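Local coordinates for protein protease Do-like 1, chloroplastic (Arabidopsis thaliana, PDB 3QO6) that acts as a chloroplast serine protease required at high temperature, able to degrade beta-casein and possibly involved in clearing damaged proteins, at residues A37-A42 / L48-G53; V81-Q86 / L105-P110; N290-S295 / L300-D305. All coordinates share one frame; numbering follows the deposited sequence.

Overall arrangement
Contacts 1 and 2 share the closed six-stranded barrel of the protease, where strands 30-40 and 78-82 are neighbours; their centres are 22 Å apart, and their nearest atoms about 10 Å. Contact 1 is an exposed hairpin projecting from that barrel, whereas contact 2 lies buried within it. Contact 3 sits in the PDZ domain, its centre 45 Å from that of contact 1 and 42 Å from that of contact 2, and its helix also meets a bound peptide. As for the predicted charge relay system, the side chain of Gln52 in contact 1 is about 11 Å from that of His71, and that of Leu105 in contact 2 about 11 Å from that of Asp101.

Contact 1. Residues A37-A42 / L48-G53; sequences AVRQDA and LEVPQG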
loop_
_atom_site.group_PDB
_atom_site.type_symbol
_atom_site.label_atom_id
_atom_site.label_comp_id
_atom_site.label_asym_id
_atom_site.label_seq_id
_atom_site.Cartn_x
_atom_site.Cartn_y
_atom_site.Cartn_z
ATOM N N ALA B 37 4.017 -20.323 21.607
ATOM C CA ALA B 37 5.334 -19.696 21.481
ATOM C C ALA B 37 5.670 -18.910 22.746
ATOM O O ALA B 37 4.790 -18.521 23.529
ATOM C CB ALA B 37 5.397 -18.784 20.257
ATOM N N VAL B 38 6.960 -18.683 22.938
ATOM C CA VAL B 38 7.427 -17.979 24.112
ATOM C C VAL B 38 7.330 -16.470 23.968
ATOM O O VAL B 38 7.806 -15.894 22.993
ATOM C CB VAL B 38 8.889 -18.362 24.431
ATOM C CG1 VAL B 38 9.380 -17.573 25.617
ATOM C CG2 VAL B 38 8.993 -19.858 24.714
ATOM N N ARG B 39 6.703 -15.837 24.951
ATOM C CA ARG B 39 6.560 -14.389 24.962
ATOM C C ARG B 39 6.928 -13.874 26.359
ATOM O O ARG B 39 6.807 -14.592 27.349
ATOM C CB ARG B 39 5.126 -14.001 24.586
ATOM C CG ARG B 39 4.737 -14.354 23.138
ATOM C CD ARG B 39 5.461 -13.474 22.105
ATOM N NE ARG B 39 5.073 -13.772 20.721
ATOM C CZ ARG B 39 5.570 -14.769 19.983
ATOM N NH1 ARG B 39 6.486 -15.581 20.489
ATOM N NH2 ARG B 39 5.159 -14.954 18.730
ATOM N N GLN B 40 7.388 -12.632 26.436
ATOM C CA GLN B 40 7.784 -12.054 27.712
ATOM C C GLN B 40 6.708 -11.305 28.463
ATOM O O GLN B 40 5.774 -10.767 27.875
ATOM C CB GLN B 40 8.958 -11.103 27.526
ATOM C CG GLN B 40 10.310 -11.726 27.726
ATOM C CD GLN B 40 11.235 -10.803 28.491
ATOM O OE1 GLN B 40 11.299 -9.601 28.215
ATOM N NE2 GLN B 40 11.962 -11.359 29.458
ATOM N N ASP B 41 6.857 -11.274 29.783
ATOM C CA ASP B 41 5.939 -10.545 30.647
ATOM C C ASP B 41 6.522 -9.129 30.630
ATOM O O ASP B 41 7.703 -8.928 30.932
ATOM C CB ASP B 41 5.978 -11.122 32.067
ATOM C CG ASP B 41 4.887 -10.555 32.970
ATOM O OD1 ASP B 41 4.755 -9.315 33.078
ATOM O OD2 ASP B 41 4.163 -11.361 33.588
ATOM N N ALA B 42 5.711 -8.146 30.259
ATOM C CA ALA B 42 6.212 -6.785 30.200
ATOM C C ALA B 42 6.795 -6.315 31.536
ATOM O O ALA B 42 7.647 -5.430 31.559
ATOM C CB ALA B 42 5.106 -5.849 29.746
ATOM N N LEU B 48 5.911 -16.528 29.388
ATOM C CA LEU B 48 4.543 -17.026 29.321
ATOM C C LEU B 48 4.418 -17.777 27.994
ATOM O O LEU B 48 5.010 -17.377 26.984
ATOM C CB LEU B 48 3.533 -15.879 29.344
ATOM C CG LEU B 48 3.823 -14.705 30.275
ATOM C CD1 LEU B 48 4.778 -13.751 29.563
ATOM C CD2 LEU B 48 2.532 -13.981 30.639
ATOM N N GLU B 49 3.680 -18.885 28.001
ATOM C CA GLU B 49 3.467 -19.645 26.768
ATOM C C GLU B 49 2.220 -19.037 26.111
ATOM O O GLU B 49 1.199 -18.802 26.771
ATOM C CB GLU B 49 3.245 -21.132 27.071
ATOM C CG GLU B 49 4.503 -21.916 27.468
ATOM C CD GLU B 49 5.273 -22.475 26.269
ATOM O OE1 GLU B 49 5.996 -21.706 25.589
ATOM O OE2 GLU B 49 5.144 -23.694 26.010
ATOM N N VAL B 50 2.297 -18.770 24.814
ATOM C CA VAL B 50 1.159 -18.154 24.155
ATOM C C VAL B 50 1.016 -18.522 22.679
ATOM O O VAL B 50 1.935 -18.294 21.877
ATOM C CB VAL B 50 1.227 -16.615 24.364
ATOM C CG1 VAL B 50 0.889 -15.862 23.085
ATOM C CG2 VAL B 50 0.277 -16.232 25.498
ATOM N N PRO B 51 -0.151 -19.104 22.307
ATOM C CA PRO B 51 -0.526 -19.552 20.955
ATOM C C PRO B 51 -0.133 -18.625 19.800
ATOM O O PRO B 51 -0.504 -17.454 19.774
ATOM C CB PRO B 51 -2.036 -19.725 21.065
ATOM C CG PRO B 51 -2.197 -20.230 22.444
ATOM C CD PRO B 51 -1.257 -19.359 23.254
ATOM N N GLN B 52 0.635 -19.151 18.853
ATOM C CA GLN B 52 1.033 -18.376 17.678
ATOM C C GLN B 52 0.458 -19.074 16.438
ATOM O O GLN B 52 0.559 -18.556 15.325
ATOM C CB GLN B 52 2.562 -18.285 17.551
ATOM C CG GLN B 52 3.244 -19.612 17.227
ATOM C CD GLN B 52 4.724 -19.468 16.920
ATOM O OE1 GLN B 52 5.409 -20.459 16.669
ATOM N NE2 GLN B 52 5.225 -18.231 16.936
ATOM N N GLY B 53 -0.141 -20.252 16.651
ATOM C CA GLY B 53 -0.726 -21.030 15.568
ATOM C C GLY B 53 -1.835 -21.978 16.012
ATOM O O GLY B 53 -1.983 -22.293 17.196
#
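Leu48 lays its CD1 methyl over the opposite backbone, 3.1 Å from Arg39 O and 3.2 Å from Asp41 N. Its CG is set anti to the carbonyl carbon but rotated well toward the backbone N (chi1 -40°), and from there CD1 bends across the chain just as strand 37-40 gives way to loop. The main chains of Arg39 and Leu48 form an antiparallel hydrogen-bonded pair, with Leu48 N to Arg39 O at 3.0 Å and Arg39 N to Leu48 O at 3.1 Å. Ala37 makes the next such pair with Val50, and beyond it the small CB of Ala37 lies against the extended side chain of Gln52, 3.5 Å from Gln52 CD. Between them, on the same face, the Arg39 chain crosses Val50 at about a right angle, its CG 4.1 Å from Val50 CG1. The bend at chi2 (-70°) turns the guanidinium back along its own strand, where NH1 donates to Val38 O at 2.8 Å from above the carbonyl plane. On the other face Val38 meets Glu49, whose OE1 is held by Ser77. This is a beta hairpin of strands 30-40 and 47-61 leaving the barrel; at its outer end Asp41 forms a salt bridge to Arg274 of the second subunit, while strand 47-61 continues inward to pair with strand 65-69.

Contact 2. Residues V81-Q86 / L105-P110; sequences VTLADQ and LRIDAP
Val81 pushes its CG2 methyl into the fork of Ile107, where it rests 3.3 Å from Ile107 CG2 and 3.6 Å from Ile107 CD1. With CG1 between the backbone N and the carbonyl carbon (chi1 61°), Ile107 turns the cleft between CG2 and its ethyl arm toward the valine. The fit is tight, the methyls being closer than a usual van der Waals contact, and the two side chains are inclined to one another rather than aligned. The second branch of Val81 serves a different neighbour: CG1 slides past Leu105 CD2 in the opposite sense, a looser approach at 4.1 Å. Strands 78-82 and 102-107 share no hydrogen bond here, since strand 88-97 runs between them in the sheet; the meeting is made across the inside of the curved, closed six-stranded barrel, the N-terminal one of the two that form a chymotrypsin-like protease fold. Val81, Leu83, Leu105 and Ile107 are all buried, and their apolar branches converge there. Ile33 of strand 30-40 adds to the cluster by touching both Val81 and Leu105. Further along, Leu83 and Ile107 reach for each other tip to tip, CD1 to CD1 at 4.0 Å, so the end of the ethyl arm that lies against Val81 also meets the leucine. Leu83 opens a type I beta turn closed by Gln86 N to Leu83 O at 2.8 Å, and its side chain packs as well on Val31 and on Leu114.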
loop_
_atom_site.group_PDB
_atom_site.type_symbol
_atom_site.label_atom_id
_atom_site.label_comp_id
_atom_site.label_asym_id
_atom_site.label_seq_id
_atom_site.Cartn_x
_atom_site.Cartn_y
_atom_site.Cartn_z
ATOM N N VAL B 81 -2.340 -31.014 22.171
ATOM C CA VAL B 81 -3.448 -31.462 21.344
ATOM C C VAL B 81 -4.725 -31.506 22.189
ATOM O O VAL B 81 -4.707 -32.012 23.303
ATOM C CB VAL B 81 -3.216 -32.884 20.734
ATOM C CG1 VAL B 81 -1.955 -32.915 19.906
ATOM C CG2 VAL B 81 -3.145 -33.905 21.818
ATOM N N THR B 82 -5.826 -30.953 21.682
ATOM C CA THR B 82 -7.091 -31.007 22.405
ATOM C C THR B 82 -7.932 -32.062 21.717
ATOM O O THR B 82 -8.050 -32.073 20.493
ATOM C CB THR B 82 -7.888 -29.707 22.342
ATOM O OG1 THR B 82 -7.116 -28.625 22.863
ATOM C CG2 THR B 82 -9.147 -29.849 23.171
ATOM N N LEU B 83 -8.522 -32.951 22.494
ATOM C CA LEU B 83 -9.328 -33.996 21.910
ATOM C C LEU B 83 -10.784 -33.560 21.843
ATOM O O LEU B 83 -11.147 -32.500 22.365
ATOM C CB LEU B 83 -9.172 -35.288 22.724
ATOM C CG LEU B 83 -8.067 -36.238 22.243
ATOM C CD1 LEU B 83 -6.810 -35.462 21.903
ATOM C CD2 LEU B 83 -7.783 -37.266 23.314
ATOM N N ALA B 84 -11.598 -34.386 21.185
ATOM C CA ALA B 84 -13.018 -34.140 21.003
ATOM C C ALA B 84 -13.652 -33.517 22.235
ATOM O O ALA B 84 -14.100 -32.381 22.178
ATOM C CB ALA B 84 -13.721 -35.449 20.650
ATOM N N ASP B 85 -13.672 -34.265 23.343
ATOM C CA ASP B 85 -14.262 -33.822 24.620
ATOM C C ASP B 85 -13.645 -32.591 25.275
ATOM O O ASP B 85 -14.059 -32.205 26.352
ATOM C CB ASP B 85 -14.197 -34.943 25.639
ATOM C CG ASP B 85 -12.775 -35.420 25.878
ATOM O OD1 ASP B 85 -11.864 -34.569 25.925
ATOM O OD2 ASP B 85 -12.568 -36.645 26.024
ATOM N N GLN B 86 -12.643 -31.997 24.639
ATOM C CA GLN B 86 -11.965 -30.804 25.149
ATOM C C GLN B 86 -10.825 -31.018 26.152
ATOM O O GLN B 86 -10.183 -30.054 26.582
ATOM C CB GLN B 86 -12.982 -29.826 25.717
ATOM C CG GLN B 86 -13.975 -29.359 24.672
ATOM C CD GLN B 86 -13.295 -28.902 23.389
ATOM O OE1 GLN B 86 -12.413 -28.036 23.409
ATOM N NE2 GLN B 86 -13.706 -29.484 22.265
ATOM N N LEU B 105 2.843 -37.167 16.161
ATOM C CA LEU B 105 2.906 -36.750 17.545
ATOM C C LEU B 105 2.466 -37.901 18.419
ATOM O O LEU B 105 1.872 -38.878 17.933
ATOM C CB LEU B 105 1.965 -35.576 17.770
ATOM C CG LEU B 105 2.460 -34.130 17.810
ATOM C CD1 LEU B 105 3.621 -33.864 16.878
ATOM C CD2 LEU B 105 1.274 -33.247 17.474
ATOM N N ARG B 106 2.776 -37.795 19.708
ATOM C CA ARG B 106 2.365 -38.805 20.671
ATOM C C ARG B 106 1.895 -38.084 21.907
ATOM O O ARG B 106 2.460 -37.056 22.309
ATOM C CB ARG B 106 3.512 -39.743 21.050
ATOM C CG ARG B 106 3.040 -41.081 21.633
ATOM C CD ARG B 106 4.128 -41.815 22.450
ATOM N NE ARG B 106 3.667 -43.140 22.890
ATOM C CZ ARG B 106 4.027 -44.299 22.327
ATOM N NH1 ARG B 106 4.875 -44.316 21.297
ATOM N NH2 ARG B 106 3.517 -45.446 22.769
ATOM N N ILE B 107 0.823 -38.604 22.485
ATOM C CA ILE B 107 0.277 -38.045 23.703
ATOM C C ILE B 107 -0.042 -39.199 24.640
ATOM O O ILE B 107 -0.246 -40.343 24.208
ATOM C CB ILE B 107 -1.012 -37.191 23.470
ATOM C CG1 ILE B 107 -2.123 -38.040 22.863
ATOM C CG2 ILE B 107 -0.689 -35.988 22.608
ATOM C CD1 ILE B 107 -3.484 -37.371 22.908
ATOM N N ASP B 108 -0.058 -38.875 25.930
ATOM C CA ASP B 108 -0.336 -39.813 27.014
ATOM C C ASP B 108 -1.826 -39.721 27.307
ATOM O O ASP B 108 -2.241 -38.914 28.142
ATOM C CB ASP B 108 0.464 -39.386 28.251
ATOM C CG ASP B 108 0.311 -40.342 29.414
ATOM O OD1 ASP B 108 0.666 -39.946 30.546
ATOM O OD2 ASP B 108 -0.153 -41.488 29.202
ATOM N N ALA B 109 -2.634 -40.533 26.634
ATOM C CA ALA B 109 -4.076 -40.457 26.857
ATOM C C ALA B 109 -4.739 -41.813 27.006
ATOM O O ALA B 109 -4.283 -42.800 26.429
ATOM C CB ALA B 109 -4.746 -39.682 25.714
ATOM N N PRO B 110 -5.840 -41.871 27.778
ATOM C CA PRO B 110 -6.589 -43.114 28.010
ATOM C C PRO B 110 -7.182 -43.722 26.725
ATOM O O PRO B 110 -8.065 -43.143 26.096
ATOM C CB PRO B 110 -7.654 -42.689 29.025
ATOM C CG PRO B 110 -7.828 -41.208 28.764
ATOM C CD PRO B 110 -6.427 -40.741 28.528
#

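Contact 3. Residues N290-S295 / L300-D305; sequences NGTKVS and LYRILD
Leu300 meets Val294 obliquely, its CD1 4.1 Å from Val294 CG2 while its CB lies at the same 4.1 Å from Val294 CG1. Both valine methyls lie on one side of the leucine, CG1 against CB and CG2 against CD1 and CA. Leu300 also packs on a modified side chain of the bound peptide, and the OH of the following Tyr301 is hydrogen-bonded to the peptide backbone. The helix is probably the one that borders the ligand groove in PDZ domains.

Next, Arg302 starts extended and then bends at chi3 (45°), which turns the guanidinium toward residues 292-293. Its edge, at NH2, comes up to the methyl CG2 of Thr292 at 3.7 Å, a van der Waals contact; the charge has a long, weak ion pair with Asp299. One residue on, Ile303 reaches toward Thr292 tip to tip: Ile303 CD1 is 3.5 Å from Thr292 CB and 3.2 Å from Thr292 OG1, so the methyl abuts the hydroxyl as well as the carbon. Ile303 also touches Val289 of the neighbouring strand 285-289, on which Val294 rests too. Replacing Thr292 with a glycine would probably leave a gap before Ile303 CD1 and let the Arg302 guanidinium shift, having lost the methyl at its edge. Asp305 forms a salt bridge with Lys100, tying the PDZ domain to the protease part. No hydrogen bond joins the two segments: they meet through van der Waals contact of methyl and methylene groups, with Thr292 OG1 and Arg302 NH2 touching carbon rather than a polar mate across the contact.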
loop_
_atom_site.group_PDB
_atom_site.type_symbol
_atom_site.label_atom_id
_atom_site.label_comp_id
_atom_site.label_asym_id
_atom_site.label_seq_id
_atom_site.Cartn_x
_atom_site.Cartn_y
_atom_site.Cartn_z
ATOM N N ASN B 290 18.638 -42.750 -15.566
ATOM C CA ASN B 290 18.267 -44.124 -15.892
ATOM C C ASN B 290 16.875 -44.331 -16.503
ATOM O O ASN B 290 15.908 -44.635 -15.810
ATOM C CB ASN B 290 18.473 -45.071 -14.694
ATOM C CG ASN B 290 17.723 -44.648 -13.463
ATOM O OD1 ASN B 290 16.597 -44.164 -13.538
ATOM N ND2 ASN B 290 18.335 -44.860 -12.304
ATOM N N GLY B 291 16.794 -44.157 -17.819
ATOM C CA GLY B 291 15.539 -44.347 -18.519
ATOM C C GLY B 291 14.766 -43.069 -18.739
ATOM O O GLY B 291 14.736 -42.528 -19.843
ATOM N N THR B 292 14.141 -42.582 -17.677
ATOM C CA THR B 292 13.348 -41.371 -17.757
ATOM C C THR B 292 14.170 -40.128 -18.077
ATOM O O THR B 292 15.267 -39.928 -17.543
ATOM C CB THR B 292 12.599 -41.141 -16.455
ATOM O OG1 THR B 292 11.851 -42.321 -16.128
ATOM C CG2 THR B 292 11.653 -39.956 -16.595
ATOM N N LYS B 293 13.619 -39.299 -18.959
ATOM C CA LYS B 293 14.267 -38.069 -19.377
ATOM C C LYS B 293 14.017 -36.968 -18.366
ATOM O O LYS B 293 12.982 -36.938 -17.702
ATOM C CB LYS B 293 13.738 -37.611 -20.733
ATOM C CG LYS B 293 14.339 -36.292 -21.178
ATOM C CD LYS B 293 13.757 -35.798 -22.491
ATOM C CE LYS B 293 14.501 -34.551 -22.976
ATOM N NZ LYS B 293 13.942 -34.010 -24.253
ATOM N N VAL B 294 14.966 -36.052 -18.275
ATOM C CA VAL B 294 14.866 -34.946 -17.347
ATOM C C VAL B 294 14.969 -33.655 -18.145
ATOM O O VAL B 294 15.970 -33.430 -18.823
ATOM C CB VAL B 294 16.020 -35.010 -16.320
ATOM C CG1 VAL B 294 16.096 -33.730 -15.549
ATOM C CG2 VAL B 294 15.828 -36.190 -15.380
ATOM N N SER B 295 13.942 -32.812 -18.081
ATOM C CA SER B 295 13.959 -31.541 -18.809
ATOM C C SER B 295 14.021 -30.341 -17.874
ATOM O O SER B 295 14.314 -29.235 -18.307
ATOM C CB SER B 295 12.720 -31.404 -19.694
ATOM O OG SER B 295 12.812 -32.198 -20.859
ATOM N N LEU B 300 13.460 -34.216 -12.490
ATOM C CA LEU B 300 14.507 -34.848 -11.701
ATOM C C LEU B 300 13.909 -35.307 -10.380
ATOM O O LEU B 300 13.945 -36.487 -10.042
ATOM C CB LEU B 300 15.648 -33.865 -11.450
ATOM C CG LEU B 300 16.913 -34.431 -10.799
ATOM C CD1 LEU B 300 17.515 -35.522 -11.704
ATOM C CD2 LEU B 300 17.924 -33.289 -10.544
ATOM N N TYR B 301 13.336 -34.360 -9.650
ATOM C CA TYR B 301 12.718 -34.644 -8.369
ATOM C C TYR B 301 11.821 -35.836 -8.445
ATOM O O TYR B 301 11.980 -36.793 -7.701
ATOM C CB TYR B 301 11.881 -33.465 -7.912
ATOM C CG TYR B 301 12.667 -32.453 -7.145
ATOM C CD1 TYR B 301 12.640 -31.102 -7.511
ATOM C CD2 TYR B 301 13.454 -32.839 -6.060
ATOM C CE1 TYR B 301 13.374 -30.161 -6.819
ATOM C CE2 TYR B 301 14.197 -31.907 -5.366
ATOM C CZ TYR B 301 14.151 -30.566 -5.748
ATOM O OH TYR B 301 14.876 -29.622 -5.056
ATOM N N ARG B 302 10.864 -35.746 -9.355
ATOM C CA ARG B 302 9.874 -36.778 -9.555
ATOM C C ARG B 302 10.531 -38.134 -9.745
ATOM O O ARG B 302 10.145 -39.113 -9.104
ATOM C CB ARG B 302 9.016 -36.420 -10.772
ATOM C CG ARG B 302 7.802 -37.304 -10.999
ATOM C CD ARG B 302 7.106 -36.925 -12.309
ATOM N NE ARG B 302 8.061 -36.728 -13.404
ATOM C CZ ARG B 302 8.952 -37.632 -13.829
ATOM N NH1 ARG B 302 9.037 -38.837 -13.265
ATOM N NH2 ARG B 302 9.785 -37.326 -14.821
ATOM N N ILE B 303 11.543 -38.185 -10.601
ATOM C CA ILE B 303 12.210 -39.438 -10.876
ATOM C C ILE B 303 12.963 -40.011 -9.671
ATOM O O ILE B 303 12.868 -41.203 -9.410
ATOM C CB ILE B 303 13.140 -39.288 -12.081
ATOM C CG1 ILE B 303 13.314 -40.634 -12.762
ATOM C CG2 ILE B 303 14.475 -38.778 -11.641
ATOM C CD1 ILE B 303 11.999 -41.332 -13.061
ATOM N N LEU B 304 13.699 -39.189 -8.927
ATOM C CA LEU B 304 14.405 -39.699 -7.750
ATOM C C LEU B 304 13.426 -40.087 -6.663
ATOM O O LEU B 304 13.741 -40.884 -5.790
ATOM C CB LEU B 304 15.352 -38.663 -7.165
ATOM C CG LEU B 304 16.828 -38.730 -7.542
ATOM C CD1 LEU B 304 17.026 -38.355 -8.999
ATOM C CD2 LEU B 304 17.585 -37.776 -6.641
ATOM N N ASP B 305 12.239 -39.508 -6.709
ATOM C CA ASP B 305 11.214 -39.801 -5.724
ATOM C C ASP B 305 10.903 -41.288 -5.742
ATOM O O ASP B 305 10.299 -41.822 -4.815
ATOM C CB ASP B 305 9.943 -39.036 -6.061
ATOM C CG ASP B 305 9.128 -38.700 -4.833
ATOM O OD1 ASP B 305 7.881 -38.673 -4.959
ATOM O OD2 ASP B 305 9.734 -38.452 -3.756
#